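Side-chain contacts in reticulocyte binding protein (Streptococcus agalactiae COH1, PDB 3FAW), which probably hydrolyses alpha-1,6-glucosidic bonds in pullulan and related alpha-glucans, as a cell-wall-anchored pullulanase of the TIM-barrel amylase family: residues 540-544 with 545-549; 553-557 with 558-562; 713-716 with 717-721. All coordinates share one frame; numbering follows the deposited sequence.

Contact 1: 540-544 with 545-549; sequences GPQSL and QGIFK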
loop_
_atom_site.group_PDB
_atom_site.type_symbol
_atom_site.label_atom_id
_atom_site.label_comp_id
_atom_site.label_asym_id
_atom_site.label_seq_id
_atom_site.Cartn_x
_atom_site.Cartn_y
_atom_site.Cartn_z
ATOM N N GLY A 540 -28.480 0.670 -10.740
ATOM C CA GLY A 540 -28.436 2.119 -10.966
ATOM C C GLY A 540 -27.888 2.463 -12.344
ATOM O O GLY A 540 -26.695 2.272 -12.588
ATOM N N PRO A 541 -28.744 2.971 -13.257
ATOM C CA PRO A 541 -28.281 3.298 -14.612
ATOM C C PRO A 541 -27.106 4.286 -14.657
ATOM O O PRO A 541 -27.116 5.296 -13.959
ATOM C CB PRO A 541 -29.526 3.904 -15.270
ATOM C CG PRO A 541 -30.664 3.348 -14.514
ATOM C CD PRO A 541 -30.185 3.241 -13.103
ATOM N N GLN A 542 -26.104 3.976 -15.472
ATOM C CA GLN A 542 -24.918 4.821 -15.618
ATOM C C GLN A 542 -24.766 5.244 -17.073
ATOM O O GLN A 542 -25.200 4.530 -17.975
ATOM C CB GLN A 542 -23.661 4.068 -15.172
ATOM C CG GLN A 542 -23.706 3.525 -13.739
ATOM C CD GLN A 542 -23.717 4.618 -12.681
ATOM O OE1 GLN A 542 -24.645 4.707 -11.872
ATOM N NE2 GLN A 542 -22.688 5.456 -12.682
ATOM N N SER A 543 -24.154 6.403 -17.300
ATOM C CA SER A 543 -23.819 6.843 -18.654
ATOM C C SER A 543 -22.883 5.814 -19.294
ATOM O O SER A 543 -21.825 5.511 -18.747
ATOM C CB SER A 543 -23.155 8.222 -18.633
ATOM O OG SER A 543 -22.802 8.643 -19.940
ATOM N N LEU A 544 -23.285 5.272 -20.439
ATOM C CA LEU A 544 -22.540 4.182 -21.078
ATOM C C LEU A 544 -21.221 4.647 -21.694
ATOM O O LEU A 544 -20.292 3.856 -21.831
ATOM C CB LEU A 544 -23.395 3.496 -22.146
ATOM C CG LEU A 544 -24.737 2.923 -21.669
ATOM C CD1 LEU A 544 -25.411 2.189 -22.805
ATOM C CD2 LEU A 544 -24.563 2.011 -20.456
ATOM N N GLN A 545 -21.139 5.920 -22.069
ATOM C CA GLN A 545 -19.893 6.470 -22.612
ATOM C C GLN A 545 -18.801 6.468 -21.536
ATOM O O GLN A 545 -17.667 6.072 -21.795
ATOM C CB GLN A 545 -20.116 7.883 -23.160
ATOM C CG GLN A 545 -19.037 8.360 -24.135
ATOM C CD GLN A 545 -18.939 7.505 -25.398
ATOM O OE1 GLN A 545 -17.731 7.396 -25.941
ATOM N NE2 GLN A 545 -19.933 6.952 -25.872
ATOM N N GLY A 546 -19.166 6.896 -20.330
ATOM C CA GLY A 546 -18.261 6.879 -19.181
ATOM C C GLY A 546 -17.812 5.478 -18.806
ATOM O O GLY A 546 -16.634 5.261 -18.532
ATOM N N ILE A 547 -18.758 4.538 -18.792
ATOM C CA ILE A 547 -18.464 3.118 -18.568
ATOM C C ILE A 547 -17.520 2.609 -19.657
ATOM O O ILE A 547 -16.509 1.973 -19.360
ATOM C CB ILE A 547 -19.755 2.238 -18.562
ATOM C CG1 ILE A 547 -20.720 2.653 -17.444
ATOM C CG2 ILE A 547 -19.420 0.751 -18.378
ATOM C CD1 ILE A 547 -20.214 2.355 -16.055
ATOM N N PHE A 548 -17.848 2.915 -20.914
ATOM C CA PHE A 548 -17.052 2.475 -22.059
ATOM C C PHE A 548 -15.625 3.014 -21.991
ATOM O O PHE A 548 -14.670 2.276 -22.206
ATOM C CB PHE A 548 -17.708 2.902 -23.379
ATOM C CG PHE A 548 -16.917 2.513 -24.601
ATOM C CD1 PHE A 548 -16.600 1.183 -24.838
ATOM C CD2 PHE A 548 -16.479 3.473 -25.503
ATOM C CE1 PHE A 548 -15.860 0.812 -25.957
ATOM C CE2 PHE A 548 -15.745 3.109 -26.630
ATOM C CZ PHE A 548 -15.435 1.777 -26.855
ATOM N N LYS A 549 -15.491 4.302 -21.688
ATOM C CA LYS A 549 -14.176 4.921 -21.519
ATOM C C LYS A 549 -13.380 4.299 -20.366
ATOM O O LYS A 549 -12.167 4.131 -20.477
ATOM C CB LYS A 549 -14.316 6.441 -21.347
ATOM C CG LYS A 549 -14.673 7.150 -22.647
ATOM C CD LYS A 549 -15.245 8.538 -22.419
ATOM C CE LYS A 549 -15.503 9.251 -23.756
ATOM N NZ LYS A 549 -16.329 10.479 -23.596
HETATM O O HOH W 1 -23.643 7.757 -22.395
#
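Ser543 and Gln545 meet through a water at the start of helix 544-551. Ser543 stands at the N-cap position, but its hydroxyl makes no capping bond. OG lies anti to its own backbone N (chi1 179°) and stays 3.8 Å from Gln545 N. Instead, water 1 bridges Ser543 OG and Gln545 N. It sits 2.7 Å from Ser543 OG and accepts the N-H of Gln545, 3.1 Å from Gln545 N. The water satisfies this first-turn donor and links it to the serine hydroxyl.

The backbone carbonyls are used directly. Ile547 N gives its proton to Ser543 O at 3.2 Å. Phe548 N binds Leu544 O at 2.8 Å. One residue on, Lys549 N is taken up by Gln545 O.

The apolar part is small. Ile547 turns CG1 beside its backbone N, which carries that branch back toward the strand residues. CG1 comes to 3.3 Å from Ser543 O, and CD1 ends 3.9 Å from Gln542 CB. Ile547 also packs on Ser523 and Leu524 of helix 518-525 and on Ile737.

Where strand passes into helix, Gln542 and Leu544 bond through their backbones to Asp734 and Glu732. Strand 542-543 pairs antiparallel with strand 733-734 there. This is a strand-to-helix junction in the connection between the sixth and seventh strands of the parallel eight-stranded TIM barrel.

Contact 2: 553-557 with 558-562; sequences AQPGN and FEADS. With CA (calcium ion), chain E.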
loop_
_atom_site.group_PDB
_atom_site.type_symbol
_atom_site.label_atom_id
_atom_site.label_comp_id
_atom_site.label_asym_id
_atom_site.label_seq_id
_atom_site.Cartn_x
_atom_site.Cartn_y
_atom_site.Cartn_z
ATOM N N ALA A 553 -9.667 2.017 -20.161
ATOM C CA ALA A 553 -8.653 2.555 -19.247
ATOM C C ALA A 553 -8.513 4.068 -19.409
ATOM O O ALA A 553 -7.406 4.609 -19.399
ATOM C CB ALA A 553 -7.297 1.856 -19.446
ATOM N N GLN A 554 -9.650 4.737 -19.561
ATOM C CA GLN A 554 -9.698 6.187 -19.667
ATOM C C GLN A 554 -10.705 6.737 -18.656
ATOM O O GLN A 554 -11.783 7.198 -19.033
ATOM C CB GLN A 554 -10.065 6.594 -21.093
ATOM C CG GLN A 554 -9.033 6.143 -22.122
ATOM C CD GLN A 554 -9.508 6.276 -23.548
ATOM O OE1 GLN A 554 -10.529 7.094 -23.764
ATOM N NE2 GLN A 554 -8.964 5.640 -24.450
ATOM N N PRO A 555 -10.360 6.675 -17.356
ATOM C CA PRO A 555 -11.250 7.185 -16.309
ATOM C C PRO A 555 -11.578 8.665 -16.457
ATOM O O PRO A 555 -10.776 9.426 -16.982
ATOM C CB PRO A 555 -10.455 6.940 -15.017
ATOM C CG PRO A 555 -9.041 6.790 -15.460
ATOM C CD PRO A 555 -9.121 6.120 -16.783
ATOM N N GLY A 556 -12.754 9.053 -15.979
ATOM C CA GLY A 556 -13.235 10.425 -16.100
ATOM C C GLY A 556 -12.707 11.400 -15.062
ATOM O O GLY A 556 -12.902 12.608 -15.209
ATOM N N ASN A 557 -12.045 10.896 -14.017
ATOM C CA ASN A 557 -11.563 11.756 -12.925
ATOM C C ASN A 557 -10.053 12.052 -12.942
ATOM O O ASN A 557 -9.570 12.831 -12.124
ATOM C CB ASN A 557 -11.991 11.205 -11.557
ATOM C CG ASN A 557 -11.356 9.870 -11.228
ATOM O OD1 ASN A 557 -10.889 9.148 -12.112
ATOM N ND2 ASN A 557 -11.341 9.531 -9.945
ATOM N N PHE A 558 -9.315 11.420 -13.851
ATOM C CA PHE A 558 -7.931 11.817 -14.128
ATOM C C PHE A 558 -7.528 11.413 -15.538
ATOM O O PHE A 558 -8.115 10.493 -16.113
ATOM C CB PHE A 558 -6.945 11.257 -13.084
ATOM C CG PHE A 558 -6.643 9.775 -13.219
ATOM C CD1 PHE A 558 -5.624 9.328 -14.056
ATOM C CD2 PHE A 558 -7.332 8.839 -12.457
ATOM C CE1 PHE A 558 -5.325 7.969 -14.162
ATOM C CE2 PHE A 558 -7.037 7.475 -12.549
ATOM C CZ PHE A 558 -6.033 7.041 -13.405
ATOM N N GLU A 559 -6.533 12.109 -16.086
ATOM C CA GLU A 559 -6.041 11.827 -17.435
ATOM C C GLU A 559 -5.017 10.695 -17.426
ATOM O O GLU A 559 -3.916 10.846 -16.892
ATOM C CB GLU A 559 -5.418 13.088 -18.055
ATOM C CG GLU A 559 -4.956 12.940 -19.512
ATOM C CD GLU A 559 -6.086 12.606 -20.478
ATOM O OE1 GLU A 559 -7.248 12.974 -20.203
ATOM O OE2 GLU A 559 -5.804 11.979 -21.521
ATOM N N ALA A 560 -5.389 9.561 -18.020
ATOM C CA ALA A 560 -4.457 8.463 -18.256
ATOM C C ALA A 560 -4.072 8.439 -19.736
ATOM O O ALA A 560 -4.881 8.056 -20.583
ATOM C CB ALA A 560 -5.088 7.143 -17.849
ATOM N N ASP A 561 -2.841 8.847 -20.052
ATOM C CA ASP A 561 -2.386 8.863 -21.449
ATOM C C ASP A 561 -1.860 7.497 -21.927
ATOM O O ASP A 561 -1.474 7.351 -23.089
ATOM C CB ASP A 561 -1.362 9.990 -21.697
ATOM C CG ASP A 561 0.008 9.714 -21.089
ATOM O OD1 ASP A 561 0.087 9.107 -20.003
ATOM O OD2 ASP A 561 1.016 10.128 -21.701
ATOM N N SER A 562 -1.865 6.512 -21.030
ATOM C CA SER A 562 -1.482 5.134 -21.344
ATOM C C SER A 562 -2.313 4.175 -20.474
ATOM O O SER A 562 -2.597 4.489 -19.318
ATOM C CB SER A 562 0.019 4.939 -21.093
ATOM O OG SER A 562 0.380 3.568 -21.014
HETATM CA CA CA E . 1.126 8.111 -18.224
HETATM O O HOH W 2 -5.246 5.473 -21.320
HETATM O O HOH W 3 2.601 9.763 -19.166
#
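Ala553 leaves helix 544-551 with positive phi (67°) and two bonds back into the last turn, a Schellman motif, and the chain then doubles back so that Ala560 returns beside it. The loop leads to strand 566-568 of the TIM barrel.

Water 2 ties its two limbs together. It donates to Ala553 O at 3.0 Å and to Ala560 O at 2.7 Å, so both carbonyls gain a partner. The methyl of Ala560 lies against the Ala553 carbonyl.

Inside the turn, Pro555 packs on Phe558 in a CH-pi contact. CG of Pro555 sits over one ring face, 3.8 Å from the centroid of the Phe558 ring, and is offset toward the rim. Phe558 holds CG between its backbone N and carbonyl carbon (chi1 75°), which brings the ring back over the proline. Arg489, Gln504 and Met507 also touch this ring.

Asn557 OD1 approaches the same ring obliquely, 3.6 Å from Phe558 CD2. The amide and ring planes are 44° apart. Asn557 ND2 is hydrogen-bonded to OD1 of Asp518, at the start of helix 518-525.

Asp561 points away from the turn, to a calcium site that also includes Met507, Thr510, Asp511, Asp565 and water 3. One carboxylate oxygen makes the bond: Asp561 OD1 is 2.3 Å from the calcium ion.

Contact 3: 713-716 with 717-721; sequences AEID and REVSL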
loop_
_atom_site.group_PDB
_atom_site.type_symbol
_atom_site.label_atom_id
_atom_site.label_comp_id
_atom_site.label_asym_id
_atom_site.label_seq_id
_atom_site.Cartn_x
_atom_site.Cartn_y
_atom_site.Cartn_z
ATOM N N ALA A 713 -3.567 4.801 -28.206
ATOM C CA ALA A 713 -3.741 4.958 -29.652
ATOM C C ALA A 713 -4.439 3.756 -30.281
ATOM O O ALA A 713 -5.407 3.919 -31.025
ATOM C CB ALA A 713 -2.389 5.197 -30.324
ATOM N N GLU A 714 -3.962 2.553 -29.967
ATOM C CA GLU A 714 -4.542 1.333 -30.538
ATOM C C GLU A 714 -5.837 0.917 -29.838
ATOM O O GLU A 714 -6.691 0.274 -30.452
ATOM C CB GLU A 714 -3.518 0.186 -30.572
ATOM C CG GLU A 714 -3.181 -0.468 -29.241
ATOM C CD GLU A 714 -1.964 -1.395 -29.332
ATOM O OE1 GLU A 714 -1.459 -1.633 -30.457
ATOM O OE2 GLU A 714 -1.511 -1.889 -28.277
ATOM N N ILE A 715 -5.988 1.291 -28.567
ATOM C CA ILE A 715 -7.231 1.043 -27.838
ATOM C C ILE A 715 -8.412 1.791 -28.473
ATOM O O ILE A 715 -9.465 1.197 -28.713
ATOM C CB ILE A 715 -7.093 1.388 -26.327
ATOM C CG1 ILE A 715 -6.294 0.294 -25.611
ATOM C CG2 ILE A 715 -8.458 1.515 -25.673
ATOM C CD1 ILE A 715 -5.790 0.688 -24.239
ATOM N N ASP A 716 -8.238 3.080 -28.757
ATOM C CA ASP A 716 -9.299 3.875 -29.401
ATOM C C ASP A 716 -9.635 3.387 -30.815
ATOM O O ASP A 716 -10.774 3.531 -31.271
ATOM C CB ASP A 716 -8.921 5.362 -29.460
ATOM C CG ASP A 716 -8.985 6.043 -28.105
ATOM O OD1 ASP A 716 -9.745 5.593 -27.226
ATOM O OD2 ASP A 716 -8.275 7.051 -27.920
ATOM N N ARG A 717 -8.644 2.816 -31.498
ATOM C CA ARG A 717 -8.812 2.329 -32.868
ATOM C C ARG A 717 -9.333 0.901 -32.963
ATOM O O ARG A 717 -9.884 0.520 -33.995
ATOM C CB ARG A 717 -7.479 2.394 -33.614
ATOM C CG ARG A 717 -7.036 3.796 -33.955
ATOM C CD ARG A 717 -5.566 3.822 -34.277
ATOM N NE ARG A 717 -5.150 5.117 -34.804
ATOM C CZ ARG A 717 -3.888 5.530 -34.884
ATOM N NH1 ARG A 717 -2.894 4.753 -34.461
ATOM N NH2 ARG A 717 -3.619 6.732 -35.387
ATOM N N GLU A 718 -9.133 0.109 -31.911
ATOM C CA GLU A 718 -9.431 -1.328 -31.962
ATOM C C GLU A 718 -10.477 -1.802 -30.953
ATOM O O GLU A 718 -10.948 -2.937 -31.051
ATOM C CB GLU A 718 -8.141 -2.132 -31.793
ATOM C CG GLU A 718 -7.119 -1.876 -32.903
ATOM C CD GLU A 718 -5.699 -2.278 -32.535
ATOM O OE1 GLU A 718 -5.502 -2.958 -31.504
ATOM O OE2 GLU A 718 -4.773 -1.904 -33.288
ATOM N N VAL A 719 -10.828 -0.949 -29.988
ATOM C CA VAL A 719 -11.901 -1.243 -29.043
ATOM C C VAL A 719 -13.058 -0.280 -29.299
ATOM O O VAL A 719 -12.892 0.938 -29.193
ATOM C CB VAL A 719 -11.427 -1.128 -27.582
ATOM C CG1 VAL A 719 -12.550 -1.512 -26.625
ATOM C CG2 VAL A 719 -10.199 -2.007 -27.348
ATOM N N SER A 720 -14.225 -0.837 -29.630
ATOM C CA SER A 720 -15.385 -0.050 -30.057
ATOM C C SER A 720 -16.652 -0.383 -29.264
ATOM O O SER A 720 -16.782 -1.466 -28.690
ATOM C CB SER A 720 -15.625 -0.238 -31.560
ATOM O OG SER A 720 -15.703 -1.609 -31.913
ATOM N N LEU A 721 -17.579 0.573 -29.239
ATOM C CA LEU A 721 -18.811 0.459 -28.461
ATOM C C LEU A 721 -19.955 -0.054 -29.332
ATOM O O LEU A 721 -20.401 0.637 -30.251
ATOM C CB LEU A 721 -19.176 1.821 -27.863
ATOM C CG LEU A 721 -20.410 1.884 -26.959
ATOM C CD1 LEU A 721 -20.227 1.011 -25.718
ATOM C CD2 LEU A 721 -20.699 3.321 -26.569
HETATM O O HOH W 4 -13.259 3.501 -29.066
#
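Arg717 lies back along the helix against Ala713. Its N makes a weak bond to Ala713 O at 3.5 Å. The extended side chain runs past the same carbonyl, with Arg717 CD 3.3 Å from Ala713 O.

Glu718 follows, near the end of helix 712-718. Its N is shared between two weak bonds, to Glu714 O at 2.8 Å and to Ile715 O at 3.4 Å. The side chain crosses that of Glu714 at an oblique angle, with Glu718 OE2 3.6 Å from Glu714 CB.

Val719 leaves the helical conformation. Its N makes the firmer bond to Ile715 O, at 2.8 Å and 146°. The CG2 methyls of Ile715 and Val719 pack on each other. Water 4 donates to Val719 O at 2.6 Å and weakly to Asp716 O. Ser720 then joins the sheet by backbone bonding to Gln740.

The two acids are close: Glu714 OE1 is 4.4 Å from Glu718 OE2, with the carboxylate planes turned 39° apart. Each has a partner elsewhere. Lys709 makes a salt bridge to Glu718, and Leu710 N binds Glu714. The lysine probably offsets part of the repulsion, and the amide of Leu710 gives Glu714 a polar partner.

The three contacts lie in series along the chain and touch in space. Contact 1 opens helix 544-551, and contact 2 follows its C-terminal end. Lys549 O and Gln554 N, 2.7 Å apart, probably share a hydrogen bond between them. The centres of contacts 1 and 2 are about 14 Å apart. Contact 3 comes much later in sequence, yet meets both. Phe548 CZ packs 3.4 Å from Leu721 N, and Gln554 NE2 probably bonds to Asp716 OD1 at 2.9 Å. Asp716 also has salt bridges to Lys552 and Lys712. The Ile715 side chain of contact 3 is about 12 Å from the calcium bound by Asp561 of contact 2. Together they join the barrel to the C-terminal sheet.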